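Local structure of protein (alpha-2u-globulin) (Rattus norvegicus, 2A2U) at residues I41-N46 and L135-G140; N46-I51 and N166-T171. The protein probably binds small hydrophobic molecules inside a lipocalin beta-barrel, and forms a complex with a hyaline droplet inducer. All blocks are in the same frame, centred on the assembly; numbering follows the deposited sequence.

Contact 1: residues I41-N46 and L135-G140; sequences IVVASN and LMVLYG
The antiparallel pairing of Ile41-Ala44 with Leu135-Gly140 joins the first barrel strand to the last, the closure that turns a lipocalin sheet into a barrel. The strand axes run at 175°, 4.8 Å apart at closest approach. Val42 and Leu138 form a hydrogen-bonded pair, Leu138 N reaching Val42 O at 2.9 Å. Ala44 and Met136 form another, in which Met136 N to Ala44 O and Ala44 N to Met136 O both measure 2.8 Å. Val43 and Val137 lie between as a non-hydrogen-bonded pair. Regularity breaks at a classic beta bulge: Leu138 O accepts a bond from Ile41 N at 3.1 Å and only a weak one from Val42 N. Within the bulge, Ile41 turns toward the other strand and its CG1 packs 3.5 Å from Gly140 N. The two valines meet obliquely: with CG1 anti to the carbonyl carbon in both (chi1 -62° in Val43), Val43 CG1 and Val137 CG1 come to 3.6 Å. Leu135 CD1 lies alongside Ser45 CB at 3.7 Å, while Ser45 OG bonds to Gln134 O. Val42, Ala44 and Met136 lie beneath helix 147-158, on the side opposite Val43 and Val137. Strand 119-128 continues the sheet beyond Leu135 and Val137, and strand 167-169 flanks Val43.

Contact 2: residues N46-I51 and N166-T171; sequences NKREKI and NIIDLT
Asn166 ND2 donates to Asn46 OD1 at 2.7 Å, the one hydrogen bond between 46-51 and 166-171. It is bent, 139° at the hydrogen; the amide planes stand 84° apart and the donor is tilted from the carbonyl plane. The other end of the same amide faces Arg48: Asn166 OD1 sits at the guanidinium edge, near its plane, yet nearest to Arg48 CD at 3.0 Å. Its 3.4 Å approach to Arg48 NE has too poor an angle to bond. The arginine chain is extended from CG to NE, which carries the guanidinium across Ile168, whose CD1 lies over one face, 3.6 Å from Arg48 NH1. Ile51 CD1 meets that same Ile168 CD1 at 3.5 Å, so one methyl touches both an apolar tip and a charged plane.

Second-shell bonds fix these groups. Arg48 NE bonds to Asp165 O and NH1 makes a salt bridge with Glu52, while Thr163 N also donates to Asn46 OD1, giving that oxygen two donors. An alanine in place of Arg48 would probably leave Glu52 without this charged mate and uncover the side of Ile168 on which the guanidinium lies. Farther along, Asp169 OD1 accepts from Thr171 N at 3.0 Å in an Asx turn. In lipocalins a short strand after the C-terminal helix pairs with the first barrel strand; here the loop leaving that first strand packs against it.

Overall arrangement
From the N terminus, strand 36-44 enters contact 1, and the chain passes through the shared Asn46 into the loop of contact 2. The chain then builds the intervening antiparallel strands before 135-140 returns to the first strand, closing a loop of 88 residues and the barrel with it. It goes on through helix 147-158 to 166-171, which closes a longer loop of 114 residues at contact 2. The segments alternate along the sequence, so the two closures cross. Their centres are about 7 Å apart, and strand 36-44 is the common element: 131-140 and 167-169 both pair with it antiparallel, tying the barrel to the segment after the helix.

Contact 1: residues I41-N46 and L135-G140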
ATOM      1  N   ILE A  41      11.465  -5.655  24.320  1.00 26.89           N
ATOM      2  CA  ILE A  41      12.273  -6.118  25.434  1.00 26.89           C
ATOM      3  C   ILE A  41      13.440  -7.010  24.994  1.00 26.89           C
ATOM      4  O   ILE A  41      14.597  -6.710  25.290  1.00 26.89           O
ATOM      5  CB  ILE A  41      11.398  -6.852  26.479  1.00 20.61           C
ATOM      6  CG1 ILE A  41      10.127  -6.041  26.784  1.00 20.61           C
ATOM      7  CG2 ILE A  41      12.192  -7.108  27.746  1.00 20.61           C
ATOM      8  CD1 ILE A  41      10.364  -4.607  27.252  1.00 20.61           C
ATOM      9  N   VAL A  42      13.142  -8.102  24.293  1.00 27.94           N
ATOM     10  CA  VAL A  42      14.172  -9.032  23.826  1.00 27.94           C
ATOM     11  C   VAL A  42      13.858  -9.510  22.412  1.00 27.94           C
ATOM     12  O   VAL A  42      12.714  -9.841  22.104  1.00 27.94           O
ATOM     13  CB  VAL A  42      14.256 -10.280  24.746  1.00 16.89           C
ATOM     14  CG1 VAL A  42      15.315 -11.232  24.255  1.00 16.89           C
ATOM     15  CG2 VAL A  42      14.548  -9.871  26.170  1.00 16.89           C
ATOM     16  N   VAL A  43      14.867  -9.493  21.545  1.00 28.26           N
ATOM     17  CA  VAL A  43      14.728  -9.963  20.165  1.00 28.26           C
ATOM     18  C   VAL A  43      15.753 -11.070  19.971  1.00 28.26           C
ATOM     19  O   VAL A  43      16.851 -10.997  20.506  1.00 28.26           O
ATOM     20  CB  VAL A  43      14.993  -8.849  19.114  1.00 19.11           C
ATOM     21  CG1 VAL A  43      13.997  -7.731  19.271  1.00 19.11           C
ATOM     22  CG2 VAL A  43      16.397  -8.313  19.245  1.00 19.11           C
ATOM     23  N   ALA A  44      15.402 -12.091  19.204  1.00 27.23           N
ATOM     24  CA  ALA A  44      16.316 -13.194  18.983  1.00 27.23           C
ATOM     25  C   ALA A  44      16.166 -13.743  17.582  1.00 27.23           C
ATOM     26  O   ALA A  44      15.049 -13.977  17.118  1.00 27.23           O
ATOM     27  CB  ALA A  44      16.050 -14.284  19.988  1.00 14.67           C
ATOM     28  N   SER A  45      17.294 -13.929  16.908  1.00 31.69           N
ATOM     29  CA  SER A  45      17.316 -14.474  15.554  1.00 31.69           C
ATOM     30  C   SER A  45      18.661 -15.114  15.327  1.00 31.69           C
ATOM     31  O   SER A  45      19.672 -14.572  15.764  1.00 31.69           O
ATOM     32  CB  SER A  45      17.124 -13.372  14.513  1.00 29.79           C
ATOM     33  OG  SER A  45      17.147 -13.911  13.200  1.00 29.79           O
ATOM     34  N   ASN A  46      18.686 -16.263  14.659  1.00 56.88           N
ATOM     35  CA  ASN A  46      19.962 -16.911  14.381  1.00 56.88           C
ATOM     36  C   ASN A  46      20.720 -16.119  13.313  1.00 56.88           C
ATOM     37  O   ASN A  46      21.951 -16.192  13.244  1.00 56.88           O
ATOM     38  CB  ASN A  46      19.779 -18.382  13.999  1.00 49.11           C
ATOM     39  CG  ASN A  46      20.044 -19.331  15.175  1.00 49.11           C
ATOM     40  OD1 ASN A  46      20.526 -18.915  16.228  1.00 49.11           O
ATOM     41  ND2 ASN A  46      19.737 -20.608  14.992  1.00 49.11           N
ATOM     42  N   LEU A 135      12.679 -15.262  13.460  1.00 19.21           N
ATOM     43  CA  LEU A 135      12.827 -14.110  14.334  1.00 19.21           C
ATOM     44  C   LEU A 135      11.813 -14.254  15.461  1.00 19.21           C
ATOM     45  O   LEU A 135      10.665 -14.587  15.210  1.00 19.21           O
ATOM     46  CB  LEU A 135      12.535 -12.818  13.585  1.00 21.49           C
ATOM     47  CG  LEU A 135      12.589 -11.615  14.519  1.00 21.49           C
ATOM     48  CD1 LEU A 135      14.025 -11.300  14.838  1.00 21.49           C
ATOM     49  CD2 LEU A 135      11.956 -10.434  13.866  1.00 21.49           C
ATOM     50  N   MET A 136      12.240 -14.028  16.698  1.00 20.90           N
ATOM     51  CA  MET A 136      11.337 -14.114  17.835  1.00 20.90           C
ATOM     52  C   MET A 136      11.479 -12.886  18.701  1.00 20.90           C
ATOM     53  O   MET A 136      12.583 -12.442  18.977  1.00 20.90           O
ATOM     54  CB  MET A 136      11.579 -15.389  18.634  1.00 27.96           C
ATOM     55  CG  MET A 136      10.836 -16.552  18.051  1.00 27.96           C
ATOM     56  SD  MET A 136      11.047 -18.053  18.947  1.00 27.96           S
ATOM     57  CE  MET A 136      10.054 -17.747  20.363  1.00 27.96           C
ATOM     58  N   VAL A 137      10.357 -12.295  19.079  1.00 18.57           N
ATOM     59  CA  VAL A 137      10.401 -11.099  19.905  1.00 18.57           C
ATOM     60  C   VAL A 137       9.487 -11.168  21.109  1.00 18.57           C
ATOM     61  O   VAL A 137       8.445 -11.838  21.088  1.00 18.57           O
ATOM     62  CB  VAL A 137      10.041  -9.832  19.097  1.00 19.48           C
ATOM     63  CG1 VAL A 137      11.115  -9.528  18.089  1.00 19.48           C
ATOM     64  CG2 VAL A 137       8.734 -10.031  18.380  1.00 19.48           C
ATOM     65  N   LEU A 138       9.918 -10.491  22.170  1.00 17.40           N
ATOM     66  CA  LEU A 138       9.164 -10.401  23.407  1.00 17.40           C
ATOM     67  C   LEU A 138       8.848  -8.930  23.615  1.00 17.40           C
ATOM     68  O   LEU A 138       9.752  -8.101  23.595  1.00 17.40           O
ATOM     69  CB  LEU A 138       9.986 -10.926  24.589  1.00  9.55           C
ATOM     70  CG  LEU A 138       9.411 -10.734  25.994  1.00  9.55           C
ATOM     71  CD1 LEU A 138       8.093 -11.461  26.100  1.00  9.55           C
ATOM     72  CD2 LEU A 138      10.383 -11.260  27.029  1.00  9.55           C
ATOM     73  N   TYR A 139       7.561  -8.609  23.717  1.00 23.10           N
ATOM     74  CA  TYR A 139       7.117  -7.238  23.957  1.00 23.10           C
ATOM     75  C   TYR A 139       6.498  -7.181  25.333  1.00 23.10           C
ATOM     76  O   TYR A 139       5.839  -8.132  25.761  1.00 23.10           O
ATOM     77  CB  TYR A 139       6.055  -6.808  22.947  1.00 23.52           C
ATOM     78  CG  TYR A 139       6.575  -6.641  21.555  1.00 23.52           C
ATOM     79  CD1 TYR A 139       7.870  -6.204  21.333  1.00 23.52           C
ATOM     80  CD2 TYR A 139       5.772  -6.926  20.456  1.00 23.52           C
ATOM     81  CE1 TYR A 139       8.358  -6.054  20.057  1.00 23.52           C
ATOM     82  CE2 TYR A 139       6.251  -6.781  19.171  1.00 23.52           C
ATOM     83  CZ  TYR A 139       7.544  -6.346  18.981  1.00 23.52           C
ATOM     84  OH  TYR A 139       8.047  -6.196  17.716  1.00 23.52           O
ATOM     85  N   GLY A 140       6.706  -6.066  26.020  1.00 22.22           N
ATOM     86  CA  GLY A 140       6.140  -5.907  27.341  1.00 22.22           C
ATOM     87  C   GLY A 140       5.354  -4.626  27.357  1.00 22.22           C
ATOM     88  O   GLY A 140       5.651  -3.741  26.565  1.00 22.22           O
TER

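Contact 2: residues N46-I51 and N166-T171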
ATOM      1  N   ASN A  46      18.686 -16.263  14.659  1.00 56.88           N
ATOM      2  CA  ASN A  46      19.962 -16.911  14.381  1.00 56.88           C
ATOM      3  C   ASN A  46      20.720 -16.119  13.313  1.00 56.88           C
ATOM      4  O   ASN A  46      21.951 -16.192  13.244  1.00 56.88           O
ATOM      5  CB  ASN A  46      19.779 -18.382  13.999  1.00 49.11           C
ATOM      6  CG  ASN A  46      20.044 -19.331  15.175  1.00 49.11           C
ATOM      7  OD1 ASN A  46      20.526 -18.915  16.228  1.00 49.11           O
ATOM      8  ND2 ASN A  46      19.737 -20.608  14.992  1.00 49.11           N
ATOM      9  N   LYS A  47      19.983 -15.343  12.508  1.00 35.38           N
ATOM     10  CA  LYS A  47      20.571 -14.473  11.479  1.00 35.38           C
ATOM     11  C   LYS A  47      20.816 -13.154  12.211  1.00 35.38           C
ATOM     12  O   LYS A  47      20.214 -12.122  11.906  1.00 35.38           O
ATOM     13  CB  LYS A  47      19.610 -14.275  10.296  1.00 62.90           C
ATOM     14  CG  LYS A  47      20.250 -13.616   9.066  1.00 62.90           C
ATOM     15  CD  LYS A  47      19.715 -14.224   7.766  1.00 62.90           C
ATOM     16  CE  LYS A  47      20.543 -13.825   6.541  1.00 62.90           C
ATOM     17  NZ  LYS A  47      20.247 -12.462   6.002  1.00 62.90           N
ATOM     18  N   ARG A  48      21.719 -13.233  13.188  1.00 34.31           N
ATOM     19  CA  ARG A  48      22.106 -12.143  14.074  1.00 34.31           C
ATOM     20  C   ARG A  48      22.311 -10.765  13.460  1.00 34.31           C
ATOM     21  O   ARG A  48      22.062  -9.754  14.116  1.00 34.31           O
ATOM     22  CB  ARG A  48      23.357 -12.549  14.840  1.00 47.00           C
ATOM     23  CG  ARG A  48      23.318 -12.192  16.301  1.00 47.00           C
ATOM     24  CD  ARG A  48      24.649 -12.493  16.949  1.00 47.00           C
ATOM     25  NE  ARG A  48      24.608 -12.261  18.386  1.00 47.00           N
ATOM     26  CZ  ARG A  48      24.613 -11.059  18.955  1.00 47.00           C
ATOM     27  NH1 ARG A  48      24.662  -9.958  18.214  1.00 47.00           N
ATOM     28  NH2 ARG A  48      24.566 -10.954  20.274  1.00 47.00           N
ATOM     29  N   GLU A  49      22.776 -10.723  12.217  1.00 31.28           N
ATOM     30  CA  GLU A  49      23.021  -9.470  11.502  1.00 31.28           C
ATOM     31  C   GLU A  49      21.770  -8.577  11.485  1.00 31.28           C
ATOM     32  O   GLU A  49      21.865  -7.351  11.560  1.00 31.28           O
ATOM     33  CB  GLU A  49      23.461  -9.799  10.070  1.00155.64           C
ATOM     34  CG  GLU A  49      23.428  -8.643   9.087  1.00155.64           C
ATOM     35  CD  GLU A  49      23.403  -9.117   7.646  1.00155.64           C
ATOM     36  OE1 GLU A  49      22.629 -10.044   7.328  1.00155.64           O
ATOM     37  OE2 GLU A  49      24.146  -8.552   6.820  1.00155.64           O
ATOM     38  N   LYS A  50      20.607  -9.221  11.410  1.00 43.56           N
ATOM     39  CA  LYS A  50      19.301  -8.567  11.355  1.00 43.56           C
ATOM     40  C   LYS A  50      18.859  -7.879  12.641  1.00 43.56           C
ATOM     41  O   LYS A  50      18.183  -6.852  12.594  1.00 43.56           O
ATOM     42  CB  LYS A  50      18.241  -9.590  10.945  1.00 39.35           C
ATOM     43  CG  LYS A  50      18.462 -10.211   9.583  1.00 39.35           C
ATOM     44  CD  LYS A  50      18.173  -9.204   8.500  1.00 39.35           C
ATOM     45  CE  LYS A  50      18.427  -9.783   7.127  1.00 39.35           C
ATOM     46  NZ  LYS A  50      18.033  -8.830   6.052  1.00 39.35           N
ATOM     47  N   ILE A  51      19.192  -8.476  13.783  1.00 30.03           N
ATOM     48  CA  ILE A  51      18.817  -7.917  15.074  1.00 30.03           C
ATOM     49  C   ILE A  51      19.893  -7.024  15.688  1.00 30.03           C
ATOM     50  O   ILE A  51      19.676  -6.399  16.725  1.00 30.03           O
ATOM     51  CB  ILE A  51      18.424  -9.018  16.079  1.00 21.75           C
ATOM     52  CG1 ILE A  51      19.582  -9.987  16.311  1.00 21.75           C
ATOM     53  CG2 ILE A  51      17.214  -9.768  15.580  1.00 21.75           C
ATOM     54  CD1 ILE A  51      19.310 -10.967  17.436  1.00 21.75           C
ATOM     55  N   ASN A 166      22.291 -15.650  20.291  1.00 39.27           N
ATOM     56  CA  ASN A 166      21.584 -14.780  19.362  1.00 39.27           C
ATOM     57  C   ASN A 166      20.351 -14.117  19.951  1.00 39.27           C
ATOM     58  O   ASN A 166      19.556 -13.511  19.237  1.00 39.27           O
ATOM     59  CB  ASN A 166      21.258 -15.552  18.093  1.00 42.16           C
ATOM     60  CG  ASN A 166      22.506 -16.021  17.381  1.00 42.16           C
ATOM     61  OD1 ASN A 166      23.449 -15.255  17.200  1.00 42.16           O
ATOM     62  ND2 ASN A 166      22.538 -17.294  17.011  1.00 42.16           N
ATOM     63  N   ILE A 167      20.207 -14.234  21.265  1.00 35.88           N
ATOM     64  CA  ILE A 167      19.098 -13.626  21.985  1.00 35.88           C
ATOM     65  C   ILE A 167      19.625 -12.295  22.513  1.00 35.88           C
ATOM     66  O   ILE A 167      20.573 -12.273  23.282  1.00 35.88           O
ATOM     67  CB  ILE A 167      18.647 -14.514  23.159  1.00 18.25           C
ATOM     68  CG1 ILE A 167      18.347 -15.925  22.654  1.00 18.25           C
ATOM     69  CG2 ILE A 167      17.384 -13.966  23.771  1.00 18.25           C
ATOM     70  CD1 ILE A 167      17.832 -16.882  23.724  1.00 18.25           C
ATOM     71  N   ILE A 168      19.050 -11.190  22.060  1.00 29.61           N
ATOM     72  CA  ILE A 168      19.499  -9.865  22.476  1.00 29.61           C
ATOM     73  C   ILE A 168      18.494  -9.124  23.346  1.00 29.61           C
ATOM     74  O   ILE A 168      17.325  -9.020  22.995  1.00 29.61           O
ATOM     75  CB  ILE A 168      19.847  -8.987  21.255  1.00 19.42           C
ATOM     76  CG1 ILE A 168      21.009  -9.607  20.470  1.00 19.42           C
ATOM     77  CG2 ILE A 168      20.201  -7.579  21.706  1.00 19.42           C
ATOM     78  CD1 ILE A 168      21.440  -8.822  19.230  1.00 19.42           C
ATOM     79  N   ASP A 169      18.958  -8.642  24.498  1.00 32.87           N
ATOM     80  CA  ASP A 169      18.126  -7.896  25.439  1.00 32.87           C
ATOM     81  C   ASP A 169      18.262  -6.406  25.110  1.00 32.87           C
ATOM     82  O   ASP A 169      19.280  -5.781  25.422  1.00 32.87           O
ATOM     83  CB  ASP A 169      18.582  -8.183  26.879  1.00 34.11           C
ATOM     84  CG  ASP A 169      17.679  -7.542  27.936  1.00 34.11           C
ATOM     85  OD1 ASP A 169      16.840  -6.682  27.599  1.00 34.11           O
ATOM     86  OD2 ASP A 169      17.811  -7.901  29.124  1.00 34.11           O
ATOM     87  N   LEU A 170      17.220  -5.842  24.503  1.00 29.62           N
ATOM     88  CA  LEU A 170      17.226  -4.442  24.101  1.00 29.62           C
ATOM     89  C   LEU A 170      17.003  -3.444  25.225  1.00 29.62           C
ATOM     90  O   LEU A 170      17.169  -2.243  25.006  1.00 29.62           O
ATOM     91  CB  LEU A 170      16.185  -4.188  23.013  1.00 18.74           C
ATOM     92  CG  LEU A 170      16.267  -4.941  21.690  1.00 18.74           C
ATOM     93  CD1 LEU A 170      15.116  -4.509  20.811  1.00 18.74           C
ATOM     94  CD2 LEU A 170      17.581  -4.653  21.004  1.00 18.74           C
ATOM     95  N   THR A 171      16.623  -3.920  26.411  1.00 40.09           N
ATOM     96  CA  THR A 171      16.375  -3.023  27.539  1.00 40.09           C
ATOM     97  C   THR A 171      17.613  -2.276  28.001  1.00 40.09           C
ATOM     98  O   THR A 171      17.511  -1.231  28.633  1.00 40.09           O
ATOM     99  CB  THR A 171      15.780  -3.753  28.743  1.00 28.85           C
ATOM    100  OG1 THR A 171      16.693  -4.759  29.192  1.00 28.85           O
ATOM    101  CG2 THR A 171      14.460  -4.380  28.379  1.00 28.85           C
TER